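Local coordinates for putative uncharacterized protein (Emericella nidulans, PDB 3PGB) that probably oxidises primary amines as a copper- and topaquinone-dependent amine oxidase, at residues 241-244 with 250-253; 311-316 with 505-510; 369-374 with 723-728. All coordinates share one frame; numbering follows the deposited sequence.

Contact 1 (241-244 with 250-253); sequences WNMA and SETL
Glu251 packs against the backbone of Asn242 and the side chain of Trp241. Its CG lies 3.3 Å from Asn242 O. With CG anti to the backbone N (chi1 -177°) and the chain extended beyond it, the carboxylate is carried past that carbonyl toward Trp241. There OE1 lies 3.8 Å from Trp241 CB. The two side chains cross at about a right angle, with the indole and carboxylate planes 41° apart. Farther along the indole, the six-membered ring meets backbone oxygens. Trp241 CZ3 has Thr252 O at its edge, 3.7 Å away. At the other end, Ala244 CB rests 3.2 Å from Ser250 OG. No direct hydrogen bond crosses here. One water bridges the segments, accepting from Ala244 N at 3.1 Å and donating to Glu251 OE2 at 3.0 Å. The arrangement lies at the turn-back between strands 235-242 and 255-263, neighbours in a five-stranded antiparallel sheet. Residues 251-253 form a short 3-10 segment in this connection, with Leu253 N bonded to Ser250 O. In the next shell, Trp222 donates through NE1 to Glu251 OE1 and stacks on Trp241. Asp307 binds Ser250 OG, and Asn305 O receives Asn242 ND2.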
ATOM      1  N   TRP A 241       1.401  36.076 -11.134  1.00 21.58           N
ATOM      2  CA  TRP A 241       0.711  35.422 -10.020  1.00 21.99           C
ATOM      3  C   TRP A 241       0.258  36.468  -9.013  1.00 22.30           C
ATOM      4  O   TRP A 241       0.885  37.519  -8.890  1.00 22.38           O
ATOM      5  CB  TRP A 241       1.631  34.439  -9.299  1.00 21.87           C
ATOM      6  CG  TRP A 241       2.260  33.407 -10.163  1.00 21.63           C
ATOM      7  CD1 TRP A 241       3.262  33.595 -11.068  1.00 21.64           C
ATOM      8  CD2 TRP A 241       1.956  32.011 -10.182  1.00 21.38           C
ATOM      9  NE1 TRP A 241       3.594  32.400 -11.662  1.00 21.53           N
ATOM     10  CE2 TRP A 241       2.809  31.411 -11.132  1.00 21.64           C
ATOM     11  CE3 TRP A 241       1.043  31.207  -9.492  1.00 21.39           C
ATOM     12  CZ2 TRP A 241       2.773  30.044 -11.407  1.00 21.72           C
ATOM     13  CZ3 TRP A 241       1.007  29.850  -9.765  1.00 21.08           C
ATOM     14  CH2 TRP A 241       1.864  29.284 -10.716  1.00 21.68           C
ATOM     15  N   ASN A 242      -0.819  36.174  -8.291  1.00 22.81           N
ATOM     16  CA  ASN A 242      -1.202  36.971  -7.118  1.00 23.32           C
ATOM     17  C   ASN A 242      -0.350  36.587  -5.913  1.00 23.87           C
ATOM     18  O   ASN A 242       0.030  35.433  -5.756  1.00 23.78           O
ATOM     19  CB  ASN A 242      -2.693  36.801  -6.773  1.00 23.17           C
ATOM     20  CG  ASN A 242      -3.504  38.074  -6.991  1.00 22.64           C
ATOM     21  OD1 ASN A 242      -2.973  39.186  -6.920  1.00 22.11           O
ATOM     22  ND2 ASN A 242      -4.804  37.912  -7.242  1.00 20.50           N
ATOM     23  N   MET A 243      -0.059  37.562  -5.065  1.00 24.81           N
ATOM     24  CA  MET A 243       0.731  37.324  -3.869  1.00 25.72           C
ATOM     25  C   MET A 243      -0.161  36.837  -2.732  1.00 26.13           C
ATOM     26  O   MET A 243      -1.332  37.221  -2.636  1.00 26.05           O
ATOM     27  CB  MET A 243       1.499  38.591  -3.463  1.00 25.93           C
ATOM     28  CG  MET A 243       2.739  38.844  -4.321  1.00 27.17           C
ATOM     29  SD  MET A 243       3.775  40.219  -3.784  1.00 29.78           S
ATOM     30  CE  MET A 243       4.435  39.583  -2.235  1.00 30.37           C
ATOM     31  N   ALA A 244       0.401  35.980  -1.886  1.00 26.86           N
ATOM     32  CA  ALA A 244      -0.302  35.468  -0.713  1.00 27.60           C
ATOM     33  C   ALA A 244      -0.276  36.516   0.377  1.00 28.30           C
ATOM     34  O   ALA A 244       0.578  37.405   0.370  1.00 28.53           O
ATOM     35  CB  ALA A 244       0.348  34.183  -0.213  1.00 27.56           C
ATOM     36  N   SER A 250       0.839  30.468   0.060  1.00 23.07           N
ATOM     37  CA  SER A 250      -0.201  29.982  -0.840  1.00 22.39           C
ATOM     38  C   SER A 250      -0.119  30.509  -2.286  1.00 21.62           C
ATOM     39  O   SER A 250      -1.076  30.356  -3.045  1.00 21.49           O
ATOM     40  CB  SER A 250      -1.564  30.334  -0.240  1.00 22.49           C
ATOM     41  OG  SER A 250      -1.728  31.741  -0.159  1.00 22.40           O
ATOM     42  N   GLU A 251       1.011  31.093  -2.681  1.00 20.77           N
ATOM     43  CA  GLU A 251       1.106  31.743  -3.992  1.00 20.10           C
ATOM     44  C   GLU A 251       0.909  30.782  -5.159  1.00 19.40           C
ATOM     45  O   GLU A 251       0.291  31.145  -6.163  1.00 18.94           O
ATOM     46  CB  GLU A 251       2.436  32.475  -4.160  1.00 20.31           C
ATOM     47  CG  GLU A 251       2.533  33.237  -5.493  1.00 20.58           C
ATOM     48  CD  GLU A 251       3.742  34.148  -5.580  1.00 21.07           C
ATOM     49  OE1 GLU A 251       4.383  34.162  -6.652  1.00 21.22           O
ATOM     50  OE2 GLU A 251       4.056  34.839  -4.584  1.00 21.13           O
ATOM     51  N   THR A 252       1.420  29.558  -5.029  1.00 18.64           N
ATOM     52  CA  THR A 252       1.281  28.567  -6.096  1.00 18.03           C
ATOM     53  C   THR A 252      -0.184  28.168  -6.364  1.00 17.51           C
ATOM     54  O   THR A 252      -0.453  27.481  -7.338  1.00 17.55           O
ATOM     55  CB  THR A 252       2.141  27.294  -5.842  1.00 18.19           C
ATOM     56  OG1 THR A 252       1.575  26.513  -4.780  1.00 18.18           O
ATOM     57  CG2 THR A 252       3.583  27.661  -5.507  1.00 17.82           C
ATOM     58  N   LEU A 253      -1.111  28.594  -5.504  1.00 17.03           N
ATOM     59  CA  LEU A 253      -2.555  28.490  -5.767  1.00 16.72           C
ATOM     60  C   LEU A 253      -3.180  29.744  -6.394  1.00 16.57           C
ATOM     61  O   LEU A 253      -4.398  29.811  -6.514  1.00 16.62           O
ATOM     62  CB  LEU A 253      -3.317  28.195  -4.470  1.00 16.50           C
ATOM     63  CG  LEU A 253      -2.981  26.897  -3.736  1.00 16.18           C
ATOM     64  CD1 LEU A 253      -3.916  26.730  -2.545  1.00 14.47           C
ATOM     65  CD2 LEU A 253      -3.056  25.694  -4.670  1.00 15.05           C
TER
HETATM   66  O   HOH W   1       3.420  35.185  -1.640  1.00 19.62           O

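Contact 2 (311-316 with 505-510); sequences AHTEQR and SGYIQS
In Tyr507 a chi1 of -80° sets CG opposite the carbonyl carbon, and the phenol reaches across to the backbone of Ala311. Thr313 has CG2 anti to the carbonyl carbon, and this methyl faces the same phenol oxygen. The central link is one hydrogen bond. Tyr507 OH donates to Ala311 O over 2.6 Å, with a C=O...donor angle of 151° and the donor in the carbonyl plane. Ala311 O also lies in the plane of the ring, at its edge, 3.1 Å from Tyr507 CE2. The methyl Thr313 CG2 packs 3.7 Å from Tyr507 OH, the two side chains crossing at a slant. Neither segment has regular helix or strand here, so a side chain gripping a main-chain carbonyl joins two loops. One follows helix 287-294. The other follows strand 498-504 in the catalytic domain of the copper amine oxidase fold. The side chain of Tyr507 is about 10 Å from the bound copper, so it is not a ligand. The backbone of Tyr507 is also held: its O accepts from Asn483 ND2, and Asn483 directly precedes Tyr484, the residue converted to topaquinone. His459 of the second subunit meets the Tyr507 ring edge-to-face, which places the link at the dimer interface. In the 311-316 loop, the CB of His312 points away from the 505-510 segment; its ring stacks on Phe248, and NE2 bonds Asp307 OD2.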
ATOM      1  N   ALA A 311      -7.254  28.780   0.734  1.00 18.03           N
ATOM      2  CA  ALA A 311      -5.867  28.449   0.373  1.00 17.89           C
ATOM      3  C   ALA A 311      -4.921  28.324   1.573  1.00 17.82           C
ATOM      4  O   ALA A 311      -3.720  28.123   1.395  1.00 17.51           O
ATOM      5  CB  ALA A 311      -5.323  29.486  -0.605  1.00 17.80           C
ATOM      6  N   HIS A 312      -5.457  28.436   2.786  1.00 18.03           N
ATOM      7  CA  HIS A 312      -4.640  28.401   3.996  1.00 18.22           C
ATOM      8  C   HIS A 312      -4.824  27.087   4.745  1.00 18.55           C
ATOM      9  O   HIS A 312      -5.853  26.437   4.622  1.00 18.44           O
ATOM     10  CB  HIS A 312      -4.991  29.581   4.897  1.00 18.18           C
ATOM     11  CG  HIS A 312      -4.695  30.913   4.284  1.00 18.49           C
ATOM     12  ND1 HIS A 312      -5.142  32.098   4.828  1.00 18.85           N
ATOM     13  CD2 HIS A 312      -4.001  31.249   3.171  1.00 18.34           C
ATOM     14  CE1 HIS A 312      -4.728  33.104   4.081  1.00 18.61           C
ATOM     15  NE2 HIS A 312      -4.034  32.617   3.070  1.00 17.98           N
ATOM     16  N   THR A 313      -3.826  26.716   5.542  1.00 19.18           N
ATOM     17  CA  THR A 313      -3.766  25.388   6.164  1.00 19.64           C
ATOM     18  C   THR A 313      -4.366  25.321   7.568  1.00 20.03           C
ATOM     19  O   THR A 313      -4.549  24.227   8.107  1.00 20.34           O
ATOM     20  CB  THR A 313      -2.317  24.907   6.238  1.00 19.61           C
ATOM     21  OG1 THR A 313      -1.534  25.875   6.949  1.00 19.38           O
ATOM     22  CG2 THR A 313      -1.753  24.729   4.836  1.00 19.63           C
ATOM     23  N   GLU A 314      -4.643  26.485   8.154  1.00 20.45           N
ATOM     24  CA  GLU A 314      -5.336  26.610   9.447  1.00 20.87           C
ATOM     25  C   GLU A 314      -6.600  25.746   9.543  1.00 20.48           C
ATOM     26  O   GLU A 314      -7.222  25.414   8.529  1.00 20.41           O
ATOM     27  CB  GLU A 314      -5.732  28.085   9.681  1.00 21.32           C
ATOM     28  CG  GLU A 314      -6.695  28.658   8.596  1.00 23.25           C
ATOM     29  CD  GLU A 314      -7.001  30.165   8.733  1.00 25.88           C
ATOM     30  OE1 GLU A 314      -8.038  30.601   8.168  1.00 26.93           O
ATOM     31  OE2 GLU A 314      -6.219  30.909   9.381  1.00 26.03           O
ATOM     32  N   GLN A 315      -6.989  25.409  10.768  1.00 20.12           N
ATOM     33  CA  GLN A 315      -8.230  24.675  10.998  1.00 19.85           C
ATOM     34  C   GLN A 315      -9.413  25.433  10.399  1.00 19.69           C
ATOM     35  O   GLN A 315      -9.506  26.648  10.540  1.00 19.92           O
ATOM     36  CB  GLN A 315      -8.454  24.461  12.497  1.00 19.80           C
ATOM     37  CG  GLN A 315      -9.611  23.520  12.847  1.00 19.50           C
ATOM     38  CD  GLN A 315     -10.979  24.159  12.682  1.00 19.05           C
ATOM     39  OE1 GLN A 315     -11.137  25.370  12.827  1.00 18.59           O
ATOM     40  NE2 GLN A 315     -11.977  23.340  12.374  1.00 18.88           N
ATOM     41  N   ARG A 316     -10.320  24.722   9.739  1.00 19.55           N
ATOM     42  CA  ARG A 316     -11.516  25.351   9.185  1.00 19.45           C
ATOM     43  C   ARG A 316     -12.692  24.395   9.035  1.00 19.16           C
ATOM     44  O   ARG A 316     -12.527  23.265   8.584  1.00 19.06           O
ATOM     45  CB  ARG A 316     -11.205  25.963   7.824  1.00 19.58           C
ATOM     46  CG  ARG A 316     -12.340  26.801   7.274  1.00 19.90           C
ATOM     47  CD  ARG A 316     -11.867  27.714   6.175  1.00 20.46           C
ATOM     48  NE  ARG A 316     -11.937  27.056   4.877  1.00 20.60           N
ATOM     49  CZ  ARG A 316     -12.672  27.463   3.843  1.00 19.50           C
ATOM     50  NH1 ARG A 316     -13.420  28.558   3.917  1.00 18.50           N
ATOM     51  NH2 ARG A 316     -12.638  26.764   2.712  1.00 19.88           N
ATOM     52  N   SER A 505       2.675  16.019   0.280  1.00 12.79           N
ATOM     53  CA  SER A 505       1.695  16.965   0.782  1.00 12.70           C
ATOM     54  C   SER A 505       2.164  18.358   0.375  1.00 12.67           C
ATOM     55  O   SER A 505       2.953  18.488  -0.555  1.00 12.56           O
ATOM     56  CB  SER A 505       1.553  16.844   2.299  1.00 12.62           C
ATOM     57  OG  SER A 505       0.477  17.638   2.767  1.00 12.24           O
ATOM     58  N   GLY A 506       1.690  19.387   1.066  1.00 12.79           N
ATOM     59  CA  GLY A 506       2.037  20.758   0.732  1.00 12.88           C
ATOM     60  C   GLY A 506       1.130  21.326  -0.348  1.00 12.94           C
ATOM     61  O   GLY A 506       0.052  20.790  -0.613  1.00 13.00           O
ATOM     62  N   TYR A 507       1.580  22.411  -0.971  1.00 13.04           N
ATOM     63  CA  TYR A 507       0.784  23.138  -1.954  1.00 13.09           C
ATOM     64  C   TYR A 507       1.022  22.608  -3.349  1.00 13.53           C
ATOM     65  O   TYR A 507       2.154  22.324  -3.729  1.00 14.03           O
ATOM     66  CB  TYR A 507       1.127  24.625  -1.927  1.00 12.89           C
ATOM     67  CG  TYR A 507       0.465  25.373  -0.805  1.00 12.25           C
ATOM     68  CD1 TYR A 507       1.109  25.561   0.406  1.00 12.00           C
ATOM     69  CD2 TYR A 507      -0.809  25.889  -0.952  1.00 11.86           C
ATOM     70  CE1 TYR A 507       0.501  26.242   1.440  1.00 11.23           C
ATOM     71  CE2 TYR A 507      -1.421  26.577   0.072  1.00 11.98           C
ATOM     72  CZ  TYR A 507      -0.760  26.746   1.270  1.00 11.40           C
ATOM     73  OH  TYR A 507      -1.354  27.427   2.304  1.00 11.98           O
ATOM     74  N   ILE A 508      -0.048  22.482  -4.120  1.00 13.92           N
ATOM     75  CA  ILE A 508       0.084  22.115  -5.512  1.00 14.10           C
ATOM     76  C   ILE A 508       0.544  23.346  -6.291  1.00 14.73           C
ATOM     77  O   ILE A 508       0.302  24.478  -5.871  1.00 14.77           O
ATOM     78  CB  ILE A 508      -1.237  21.538  -6.093  1.00 13.97           C
ATOM     79  CG1 ILE A 508      -2.325  22.611  -6.212  1.00 13.88           C
ATOM     80  CG2 ILE A 508      -1.720  20.371  -5.241  1.00 13.42           C
ATOM     81  CD1 ILE A 508      -3.597  22.124  -6.922  1.00 13.79           C
ATOM     82  N   GLN A 509       1.229  23.128  -7.409  1.00 15.34           N
ATOM     83  CA  GLN A 509       1.491  24.216  -8.331  1.00 15.60           C
ATOM     84  C   GLN A 509       0.323  24.277  -9.290  1.00 15.93           C
ATOM     85  O   GLN A 509       0.161  23.418 -10.163  1.00 16.04           O
ATOM     86  CB  GLN A 509       2.807  24.060  -9.079  1.00 15.59           C
ATOM     87  CG  GLN A 509       3.166  25.332  -9.817  1.00 15.97           C
ATOM     88  CD  GLN A 509       4.531  25.283 -10.426  1.00 16.56           C
ATOM     89  OE1 GLN A 509       4.670  25.119 -11.636  1.00 18.67           O
ATOM     90  NE2 GLN A 509       5.555  25.415  -9.597  1.00 16.29           N
ATOM     91  N   SER A 510      -0.475  25.323  -9.111  1.00 16.25           N
ATOM     92  CA  SER A 510      -1.782  25.456  -9.732  1.00 16.31           C
ATOM     93  C   SER A 510      -1.670  25.859 -11.196  1.00 16.00           C
ATOM     94  O   SER A 510      -0.575  26.074 -11.707  1.00 16.26           O
ATOM     95  CB  SER A 510      -2.568  26.508  -8.951  1.00 16.38           C
ATOM     96  OG  SER A 510      -3.888  26.636  -9.410  1.00 18.53           O
TER

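Contact 3 (369-374 with 723-728); sequences IKYKGQ and NYLPGD
The rings of Tyr371 and Tyr724 meet edge against edge, not face to face. Each has the other's carbon near its own plane, Tyr371 CD1 and Tyr724 CE2 being 4.5 Å apart. Leu725 comes to the same rim of Tyr371, with Leu725 CD2 3.9 Å from Tyr371 CE1 and the two side chains at a slant. One face of the Tyr371 ring is occupied within its own segment by Lys372 CG, 3.6 Å above the plane and offset toward the rim. The third pair is Gln374 with Tyr724. Gln374 has CG anti to its backbone N (chi1 175°) and bends at chi2, and CG lies 3.7 Å from Tyr724 OH. The amide and phenol planes are 72° apart. Residues 371-374 form a type I' beta turn linking strand 363-371 to strand 374-389, a two-residue hairpin with Lys372 and Gly373 at its corner. Gln374 N reaches Tyr371 O over 3.0 Å. The loop after strand 714-722 packs against this hairpin end. Outside the pair, Arg614 makes a cation-pi contact with Tyr724, and Lys372 NZ forms salt bridges with Glu732 and Asp351. Leu725 O accepts from Thr702 OG1 of the second subunit, which ties the loop to the dimer interface. No direct hydrogen bond crosses; the contact is made by carbon edges, a leucine methyl and one methylene beside the phenol oxygen. The polar link is a water that donates to Tyr371 O at 2.8 Å and is hydrogen-bonded to Tyr724 OH. This water, not a direct bond, couples Tyr724 to the turn carbonyl that already accepts Gln374 N.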
ATOM      1  N   ILE A 369      23.872  -1.611   4.092  1.00 15.71           N
ATOM      2  CA  ILE A 369      22.725  -2.189   4.780  1.00 15.78           C
ATOM      3  C   ILE A 369      22.962  -3.693   4.903  1.00 15.97           C
ATOM      4  O   ILE A 369      23.039  -4.380   3.891  1.00 15.96           O
ATOM      5  CB  ILE A 369      21.384  -1.920   4.016  1.00 15.72           C
ATOM      6  CG1 ILE A 369      21.098  -0.415   3.937  1.00 15.34           C
ATOM      7  CG2 ILE A 369      20.225  -2.631   4.692  1.00 14.88           C
ATOM      8  CD1 ILE A 369      19.823  -0.059   3.215  1.00 14.79           C
ATOM      9  N   LYS A 370      23.096  -4.191   6.132  1.00 16.31           N
ATOM     10  CA  LYS A 370      23.332  -5.624   6.368  1.00 16.95           C
ATOM     11  C   LYS A 370      22.146  -6.274   7.079  1.00 17.00           C
ATOM     12  O   LYS A 370      21.405  -5.606   7.788  1.00 17.16           O
ATOM     13  CB  LYS A 370      24.613  -5.851   7.191  1.00 17.15           C
ATOM     14  CG  LYS A 370      25.880  -5.205   6.596  1.00 18.12           C
ATOM     15  CD  LYS A 370      27.129  -5.396   7.462  1.00 18.75           C
ATOM     16  CE  LYS A 370      27.605  -6.844   7.450  1.00 20.13           C
ATOM     17  NZ  LYS A 370      28.812  -7.090   8.301  1.00 20.60           N
ATOM     18  N   TYR A 371      21.975  -7.580   6.868  1.00 17.16           N
ATOM     19  CA  TYR A 371      20.946  -8.368   7.545  1.00 17.16           C
ATOM     20  C   TYR A 371      21.561  -9.675   8.045  1.00 17.40           C
ATOM     21  O   TYR A 371      22.186 -10.399   7.268  1.00 17.35           O
ATOM     22  CB  TYR A 371      19.790  -8.671   6.594  1.00 17.25           C
ATOM     23  CG  TYR A 371      18.615  -9.359   7.264  1.00 16.95           C
ATOM     24  CD1 TYR A 371      18.325 -10.699   7.017  1.00 16.77           C
ATOM     25  CD2 TYR A 371      17.812  -8.673   8.163  1.00 16.56           C
ATOM     26  CE1 TYR A 371      17.251 -11.328   7.639  1.00 16.19           C
ATOM     27  CE2 TYR A 371      16.738  -9.295   8.784  1.00 16.14           C
ATOM     28  CZ  TYR A 371      16.465 -10.618   8.517  1.00 15.61           C
ATOM     29  OH  TYR A 371      15.405 -11.219   9.140  1.00 15.35           O
ATOM     30  N   LYS A 372      21.371  -9.971   9.331  1.00 17.50           N
ATOM     31  CA  LYS A 372      21.999 -11.126   9.986  1.00 17.88           C
ATOM     32  C   LYS A 372      23.497 -11.202   9.680  1.00 18.06           C
ATOM     33  O   LYS A 372      24.032 -12.259   9.319  1.00 18.06           O
ATOM     34  CB  LYS A 372      21.286 -12.429   9.609  1.00 17.97           C
ATOM     35  CG  LYS A 372      19.822 -12.464  10.029  1.00 18.70           C
ATOM     36  CD  LYS A 372      19.157 -13.796   9.688  1.00 19.51           C
ATOM     37  CE  LYS A 372      17.862 -13.983  10.479  1.00 20.33           C
ATOM     38  NZ  LYS A 372      18.096 -14.327  11.927  1.00 20.18           N
ATOM     39  N   GLY A 373      24.161 -10.055   9.808  1.00 18.32           N
ATOM     40  CA  GLY A 373      25.608  -9.960   9.614  1.00 18.45           C
ATOM     41  C   GLY A 373      26.089 -10.000   8.173  1.00 18.31           C
ATOM     42  O   GLY A 373      27.294  -9.957   7.927  1.00 18.80           O
ATOM     43  N   GLN A 374      25.161 -10.055   7.224  1.00 18.00           N
ATOM     44  CA  GLN A 374      25.488 -10.193   5.804  1.00 17.92           C
ATOM     45  C   GLN A 374      24.902  -9.015   5.009  1.00 17.21           C
ATOM     46  O   GLN A 374      23.751  -8.631   5.213  1.00 17.22           O
ATOM     47  CB  GLN A 374      24.945 -11.532   5.292  1.00 18.14           C
ATOM     48  CG  GLN A 374      25.101 -11.780   3.800  1.00 19.85           C
ATOM     49  CD  GLN A 374      26.554 -11.761   3.357  1.00 21.81           C
ATOM     50  OE1 GLN A 374      27.392 -12.477   3.915  1.00 21.68           O
ATOM     51  NE2 GLN A 374      26.860 -10.933   2.354  1.00 22.67           N
ATOM     52  N   ASN A 723      13.463 -17.132  -0.989  1.00 15.15           N
ATOM     53  CA  ASN A 723      14.274 -18.344  -0.854  1.00 15.08           C
ATOM     54  C   ASN A 723      15.663 -18.089  -0.266  1.00 15.06           C
ATOM     55  O   ASN A 723      16.625 -18.764  -0.617  1.00 14.76           O
ATOM     56  CB  ASN A 723      14.391 -19.055  -2.201  1.00 15.13           C
ATOM     57  CG  ASN A 723      13.077 -19.602  -2.681  1.00 14.61           C
ATOM     58  OD1 ASN A 723      12.320 -20.192  -1.913  1.00 14.40           O
ATOM     59  ND2 ASN A 723      12.793 -19.414  -3.963  1.00 14.73           N
ATOM     60  N   TYR A 724      15.736 -17.129   0.652  1.00 15.15           N
ATOM     61  CA  TYR A 724      16.995 -16.620   1.185  1.00 15.16           C
ATOM     62  C   TYR A 724      17.361 -17.310   2.484  1.00 15.14           C
ATOM     63  O   TYR A 724      18.529 -17.630   2.729  1.00 15.12           O
ATOM     64  CB  TYR A 724      16.847 -15.127   1.433  1.00 15.24           C
ATOM     65  CG  TYR A 724      18.115 -14.416   1.819  1.00 15.83           C
ATOM     66  CD1 TYR A 724      19.169 -14.299   0.922  1.00 16.71           C
ATOM     67  CD2 TYR A 724      18.245 -13.817   3.067  1.00 16.50           C
ATOM     68  CE1 TYR A 724      20.334 -13.626   1.268  1.00 17.02           C
ATOM     69  CE2 TYR A 724      19.397 -13.146   3.421  1.00 16.92           C
ATOM     70  CZ  TYR A 724      20.440 -13.054   2.515  1.00 17.18           C
ATOM     71  OH  TYR A 724      21.593 -12.399   2.857  1.00 18.37           O
ATOM     72  N   LEU A 725      16.351 -17.513   3.325  1.00 15.03           N
ATOM     73  CA  LEU A 725      16.521 -18.156   4.624  1.00 14.90           C
ATOM     74  C   LEU A 725      15.804 -19.501   4.627  1.00 14.82           C
ATOM     75  O   LEU A 725      14.937 -19.742   3.784  1.00 14.54           O
ATOM     76  CB  LEU A 725      15.942 -17.254   5.717  1.00 14.70           C
ATOM     77  CG  LEU A 725      16.804 -16.111   6.272  1.00 14.99           C
ATOM     78  CD1 LEU A 725      18.050 -15.855   5.452  1.00 14.09           C
ATOM     79  CD2 LEU A 725      15.975 -14.826   6.415  1.00 12.81           C
ATOM     80  N   PRO A 726      16.154 -20.384   5.581  1.00 14.91           N
ATOM     81  CA  PRO A 726      15.434 -21.648   5.729  1.00 14.82           C
ATOM     82  C   PRO A 726      13.948 -21.444   6.005  1.00 14.98           C
ATOM     83  O   PRO A 726      13.137 -22.271   5.595  1.00 14.90           O
ATOM     84  CB  PRO A 726      16.103 -22.294   6.948  1.00 14.66           C
ATOM     85  CG  PRO A 726      17.423 -21.662   7.042  1.00 14.92           C
ATOM     86  CD  PRO A 726      17.232 -20.258   6.576  1.00 14.91           C
ATOM     87  N   GLY A 727      13.606 -20.355   6.701  1.00 15.10           N
ATOM     88  CA  GLY A 727      12.219 -20.051   7.045  1.00 15.18           C
ATOM     89  C   GLY A 727      11.973 -18.569   7.276  1.00 15.28           C
ATOM     90  O   GLY A 727      12.819 -17.735   6.961  1.00 15.49           O
ATOM     91  N   ASP A 728      10.798 -18.252   7.817  1.00 15.19           N
ATOM     92  CA  ASP A 728      10.449 -16.898   8.239  1.00 15.03           C
ATOM     93  C   ASP A 728      11.258 -16.482   9.479  1.00 14.96           C
ATOM     94  O   ASP A 728      11.143 -17.120  10.523  1.00 14.87           O
ATOM     95  CB  ASP A 728       8.950 -16.841   8.559  1.00 15.12           C
ATOM     96  CG  ASP A 728       8.541 -15.559   9.276  1.00 15.36           C
ATOM     97  OD1 ASP A 728       9.072 -14.481   8.942  1.00 14.12           O
ATOM     98  OD2 ASP A 728       7.679 -15.641  10.177  1.00 15.00           O
TER
HETATM   99  O   HOH W   2      21.727 -12.407   5.331  1.00 16.38           O

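From the N terminus, contact 1 closes a short loop, with five residues between 241-244 and 250-253, at the connection of strands 235-242 and 255-263. Contact 2 opens at 311-316 and closes at 505-510, joining the loop after helix 287-294 to the one after strand 498-504. Contact 3 opens within that span and closes at 723-728, so contacts 2 and 3 cross. It joins the hairpin of strands 363-371 and 374-389 to the loop after strand 714-722. Contacts 1 and 2 touch: Thr252 OG1 lies 2.6 Å from Ile508 O, a probable hydrogen bond. Contact 3 lies about 44 Å from contact 2 between centres. Both touch the second subunit.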